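Local coordinates for protein CRISPR-associated endoribonuclease Cas6 1 (Methanocaldococcus jannaschii DSM 2661, PDB 5YI6) that probably cuts long CRISPR transcripts within their repeats as a metal-independent endoribonuclease, yielding the short guide RNAs of an archaeal antiviral defence system, at residues E89-E92 with N93-G97; L119-P122 with K123-I127. One frame throughout, in Å; residues are numbered along the deposited sequence.

Interaction 1: E89-E92 with N93-G97; sequences EFIE and NFVAG
Phe-90 and Phe-94 lie side by side on one flank of the helix, the CB of Phe-94 over one face of the Phe-90 ring. The rings themselves meet obliquely, planes at 38° and centroids 5.7 Å apart, with CZ of Phe-90 coming to 3.9 Å from CD2 of Phe-94. Both side chains leave the backbone with CG anti to N, which sends the two rings off in the same direction. They lean on helix 23-35, where Ile-35 touches both; Phe-52 and Phe-55 add further rings around Phe-90. A second pair of flat groups, the carboxylate of Glu-89 and the amide of Asn-93, also runs alongside, the planes 80° apart. This pair is loose, CG of Glu-89 standing 4.0 Å from ND2 of Asn-93, and the polar ends turn to other partners: Glu-89 makes a salt bridge with Arg-2, while ND2 of Asn-93 donates to the carbonyl of Arg-45. All of this rides on helix 88-101, which lies against the N-terminal RAMP-type, ferredoxin-like sheet of Cas6. Four successive i to i+4 bonds form this part of its spine, among them Phe-94 N to Phe-90 O at 2.9 Å and Ala-96 N to Glu-92 O at 3.0 Å. On the flank facing the sheet, the side chains of Ile-91 and Val-95 cross at a slant, their CG2 atoms 4.2 Å apart, and both rest on Ile-7 of strand 5-12; Ile-91 also reaches Ile-83 of strand 78-85. The Phe-94 side chain lies about 8 Å from that of Tyr-32, a proton acceptor inferred by similarity, and the side chain of Asn-93 is as far from that of His-47, the probable proton donor.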
loop_
_atom_site.group_PDB
_atom_site.type_symbol
_atom_site.label_atom_id
_atom_site.label_comp_id
_atom_site.label_asym_id
_atom_site.label_seq_id
_atom_site.Cartn_x
_atom_site.Cartn_y
_atom_site.Cartn_z
ATOM N N GLU A 89 14.157 -8.496 -4.090
ATOM C CA GLU A 89 14.069 -9.945 -3.928
ATOM C C GLU A 89 12.743 -10.366 -3.300
ATOM O O GLU A 89 12.180 -11.397 -3.675
ATOM C CB GLU A 89 15.253 -10.459 -3.083
ATOM C CG GLU A 89 15.201 -11.968 -2.832
ATOM C CD GLU A 89 16.426 -12.489 -2.064
ATOM O OE1 GLU A 89 17.344 -11.683 -1.772
ATOM O OE2 GLU A 89 16.447 -13.697 -1.733
ATOM N N PHE A 90 12.237 -9.603 -2.328
ATOM C CA PHE A 90 10.910 -9.894 -1.788
ATOM C C PHE A 90 9.871 -9.885 -2.895
ATOM O O PHE A 90 9.032 -10.792 -2.994
ATOM C CB PHE A 90 10.517 -8.866 -0.703
ATOM C CG PHE A 90 9.061 -8.957 -0.300
ATOM C CD1 PHE A 90 8.604 -10.018 0.466
ATOM C CD2 PHE A 90 8.142 -8.000 -0.727
ATOM C CE1 PHE A 90 7.254 -10.121 0.821
ATOM C CE2 PHE A 90 6.793 -8.097 -0.371
ATOM C CZ PHE A 90 6.355 -9.163 0.410
ATOM N N ILE A 91 9.886 -8.839 -3.712
ATOM C CA ILE A 91 8.858 -8.691 -4.735
ATOM C C ILE A 91 8.972 -9.817 -5.760
ATOM O O ILE A 91 7.966 -10.417 -6.148
ATOM C CB ILE A 91 8.937 -7.306 -5.407
ATOM C CG1 ILE A 91 8.564 -6.182 -4.413
ATOM C CG2 ILE A 91 7.981 -7.238 -6.625
ATOM C CD1 ILE A 91 7.092 -6.194 -3.985
ATOM N N GLU A 92 10.193 -10.119 -6.209
ATOM C CA GLU A 92 10.355 -11.182 -7.215
ATOM C C GLU A 92 9.882 -12.529 -6.664
ATOM O O GLU A 92 9.200 -13.289 -7.361
ATOM C CB GLU A 92 11.814 -11.276 -7.664
ATOM C CG GLU A 92 12.337 -10.044 -8.421
ATOM C CD GLU A 92 11.984 -10.041 -9.899
ATOM O OE1 GLU A 92 11.091 -10.819 -10.331
ATOM O OE2 GLU A 92 12.584 -9.212 -10.627
ATOM N N ASN A 93 10.279 -12.859 -5.419
ATOM C CA ASN A 93 9.861 -14.127 -4.829
ATOM C C ASN A 93 8.353 -14.199 -4.650
ATOM O O ASN A 93 7.736 -15.241 -4.925
ATOM C CB ASN A 93 10.551 -14.319 -3.477
ATOM C CG ASN A 93 11.998 -14.767 -3.617
ATOM O OD1 ASN A 93 12.558 -14.769 -4.699
ATOM N ND2 ASN A 93 12.625 -15.063 -2.495
ATOM N N PHE A 94 7.750 -13.113 -4.145
ATOM C CA PHE A 94 6.303 -13.099 -3.927
ATOM C C PHE A 94 5.560 -13.226 -5.259
ATOM O O PHE A 94 4.600 -14.003 -5.371
ATOM C CB PHE A 94 5.924 -11.816 -3.161
ATOM C CG PHE A 94 4.507 -11.776 -2.662
ATOM C CD1 PHE A 94 3.762 -12.947 -2.499
ATOM C CD2 PHE A 94 3.931 -10.551 -2.308
ATOM C CE1 PHE A 94 2.456 -12.888 -1.990
ATOM C CE2 PHE A 94 2.617 -10.489 -1.836
ATOM C CZ PHE A 94 1.889 -11.672 -1.679
ATOM N N VAL A 95 6.007 -12.496 -6.287
ATOM C CA VAL A 95 5.366 -12.591 -7.601
ATOM C C VAL A 95 5.468 -14.015 -8.149
ATOM O O VAL A 95 4.495 -14.553 -8.682
ATOM C CB VAL A 95 6.003 -11.579 -8.583
ATOM C CG1 VAL A 95 5.695 -11.927 -10.076
ATOM C CG2 VAL A 95 5.542 -10.162 -8.290
ATOM N N ALA A 96 6.641 -14.652 -8.041
ATOM C CA ALA A 96 6.754 -16.028 -8.545
ATOM C C ALA A 96 5.764 -16.956 -7.837
ATOM O O ALA A 96 5.152 -17.839 -8.470
ATOM C CB ALA A 96 8.184 -16.539 -8.365
ATOM N N GLY A 97 5.604 -16.773 -6.519
ATOM C CA GLY A 97 4.639 -17.587 -5.789
ATOM C C GLY A 97 3.204 -17.300 -6.211
ATOM O O GLY A 97 2.404 -18.221 -6.395
#

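Interaction 2: L119-P122 with K123-I127; sequences LPIP and KKFNI. With PO4 (phosphate ion), chain L.
Phe-125 N donates to O4 of a bound phosphate ion at 3.0 Å, an almost straight bond with an N-H...O angle of 176°. The carbonyl O of Phe-125 also lies close to the ion, 2.9 Å from its O2, and CA of Lys-124 passes 3.7 Å from O4. The phosphate, probably taken up from the crystallisation liquor, thus sits beside the backbone, while the Phe-125 side chain turns back along the chain toward Ile-121 and Pro-122. With CG beside the backbone N (chi1 -61°), the ring is carried to the proline three residues earlier, and its CE1 comes to 4.0 Å from CG of Pro-122. CZ, at the far end of the phenyl group, approaches CG1 of Ile-121 at 4.1 Å. In direction, the Phe-125 side chain runs roughly perpendicular to both of these neighbours, whose CG and CG1 atoms come to the ring obliquely. No hydrogen bond joins 119-122 to 123-127, and the contact rests on these apolar touches. Residues 119-126 form the linker between the two sheets of Cas6, leading from strand 109-118 of the N-terminal sheet into strand 127-130 of the C-terminal one. Pro-120 and Pro-122 remove two backbone donors and, with Ile-121 between them, the chain runs extended before it bends at Lys-123. Helix 215-224 covers the apolar cluster: Ile-121 touches Lys-219 and Glu-223, and Phe-125 packs on Ile-218. The Phe-125 ring also meets those of Tyr-222 and Tyr-215, the latter at a plane angle of about 25°. The hydroxyl of Tyr-215 is hydrogen-bonded to the carbonyl O of Pro-122, tying the linker to the start of that helix.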
loop_
_atom_site.group_PDB
_atom_site.type_symbol
_atom_site.label_atom_id
_atom_site.label_comp_id
_atom_site.label_asym_id
_atom_site.label_seq_id
_atom_site.Cartn_x
_atom_site.Cartn_y
_atom_site.Cartn_z
ATOM N N LEU A 119 6.961 -2.233 -13.229
ATOM C CA LEU A 119 6.799 -0.779 -13.299
ATOM C C LEU A 119 8.095 -0.135 -12.830
ATOM O O LEU A 119 8.317 0.016 -11.609
ATOM C CB LEU A 119 5.616 -0.310 -12.445
ATOM C CG LEU A 119 4.285 -0.924 -12.909
ATOM C CD1 LEU A 119 3.129 -0.573 -11.973
ATOM C CD2 LEU A 119 3.963 -0.431 -14.305
ATOM N N PRO A 120 8.935 0.322 -13.750
ATOM C CA PRO A 120 10.163 1.007 -13.349
ATOM C C PRO A 120 9.842 2.281 -12.589
ATOM O O PRO A 120 8.860 2.978 -12.873
ATOM C CB PRO A 120 10.847 1.326 -14.687
ATOM C CG PRO A 120 10.326 0.279 -15.639
ATOM C CD PRO A 120 8.888 0.058 -15.208
ATOM N N ILE A 121 10.734 2.612 -11.676
ATOM C CA ILE A 121 10.556 3.793 -10.823
ATOM C C ILE A 121 10.621 5.052 -11.680
ATOM O O ILE A 121 11.432 5.117 -12.625
ATOM C CB ILE A 121 11.631 3.812 -9.731
ATOM C CG1 ILE A 121 11.372 4.933 -8.737
ATOM C CG2 ILE A 121 13.026 4.007 -10.311
ATOM C CD1 ILE A 121 10.937 4.431 -7.424
ATOM N N PRO A 122 9.775 6.049 -11.428
ATOM C CA PRO A 122 9.910 7.325 -12.140
ATOM C C PRO A 122 11.279 7.953 -11.887
ATOM O O PRO A 122 11.851 7.835 -10.806
ATOM C CB PRO A 122 8.781 8.174 -11.560
ATOM C CG PRO A 122 7.760 7.163 -11.067
ATOM C CD PRO A 122 8.580 6.016 -10.562
ATOM N N LYS A 123 11.820 8.591 -12.918
ATOM C CA LYS A 123 13.115 9.246 -12.801
ATOM C C LYS A 123 13.020 10.593 -12.111
ATOM O O LYS A 123 14.052 11.144 -11.729
ATOM C CB LYS A 123 13.736 9.432 -14.189
ATOM C CG LYS A 123 14.242 8.142 -14.831
ATOM C CD LYS A 123 14.938 8.423 -16.165
ATOM C CE LYS A 123 13.956 8.724 -17.305
ATOM N NZ LYS A 123 13.114 7.560 -17.723
ATOM N N LYS A 124 11.815 11.132 -11.954
ATOM C CA LYS A 124 11.590 12.393 -11.247
ATOM C C LYS A 124 10.209 12.367 -10.599
ATOM O O LYS A 124 9.296 11.693 -11.084
ATOM C CB LYS A 124 11.707 13.587 -12.206
ATOM C CG LYS A 124 10.651 13.570 -13.296
ATOM C CD LYS A 124 10.972 14.515 -14.458
ATOM C CE LYS A 124 9.906 14.394 -15.560
ATOM N NZ LYS A 124 10.077 15.353 -16.691
ATOM N N PHE A 125 10.080 13.049 -9.467
ATOM C CA PHE A 125 8.812 13.123 -8.760
ATOM C C PHE A 125 8.348 14.560 -8.693
ATOM O O PHE A 125 9.156 15.474 -8.506
ATOM C CB PHE A 125 8.904 12.590 -7.346
ATOM C CG PHE A 125 9.304 11.171 -7.288
ATOM C CD1 PHE A 125 8.421 10.170 -7.695
ATOM C CD2 PHE A 125 10.568 10.826 -6.832
ATOM C CE1 PHE A 125 8.794 8.852 -7.634
ATOM C CE2 PHE A 125 10.949 9.511 -6.779
ATOM C CZ PHE A 125 10.061 8.525 -7.163
ATOM N N ASN A 126 7.046 14.741 -8.822
ATOM C CA ASN A 126 6.431 16.052 -8.724
ATOM C C ASN A 126 5.118 15.921 -7.966
ATOM O O ASN A 126 5.030 16.332 -6.813
ATOM C CB ASN A 126 6.253 16.654 -10.121
ATOM C CG ASN A 126 5.493 17.958 -10.101
ATOM O OD1 ASN A 126 5.561 18.720 -9.139
ATOM N ND2 ASN A 126 4.745 18.218 -11.171
ATOM N N ILE A 127 4.085 15.348 -8.578
ATOM C CA ILE A 127 2.807 15.154 -7.896
ATOM C C ILE A 127 2.591 13.668 -7.621
ATOM O O ILE A 127 2.758 12.825 -8.509
ATOM C CB ILE A 127 1.636 15.726 -8.708
ATOM C CG1 ILE A 127 1.885 17.206 -8.947
ATOM C CG2 ILE A 127 0.340 15.514 -7.929
ATOM C CD1 ILE A 127 0.823 17.879 -9.793
HETATM P P PO4 L . 12.516 15.538 -7.140
HETATM O O1 PO4 L . 13.549 15.061 -6.142
HETATM O O2 PO4 L . 11.196 15.746 -6.428
HETATM O O3 PO4 L . 12.971 16.855 -7.739
HETATM O O4 PO4 L . 12.356 14.506 -8.246
#

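Overall arrangement
From the N terminus, strand 5-12 comes first, and helix 88-101, which follows strand 78-85, packs back on both. Interaction 1 lies within that helix, spanning one turn after another without enclosing a loop. The chain then passes through strands 103-106 and 109-118 to reach interaction 2, in the linker to strand 127-130. The contacts are consecutive, neither nested nor crossing; the centres of interactions 1 and 2 are about 22 Å apart and the nearest atoms of interactions 1 and 2 about 8 Å, without touching. Interaction 1 belongs to the N-terminal half, where its helix joins the sheet to helix 23-35, whereas the linker of interaction 2 connects that sheet with helix 215-224 and the C-terminal sheet.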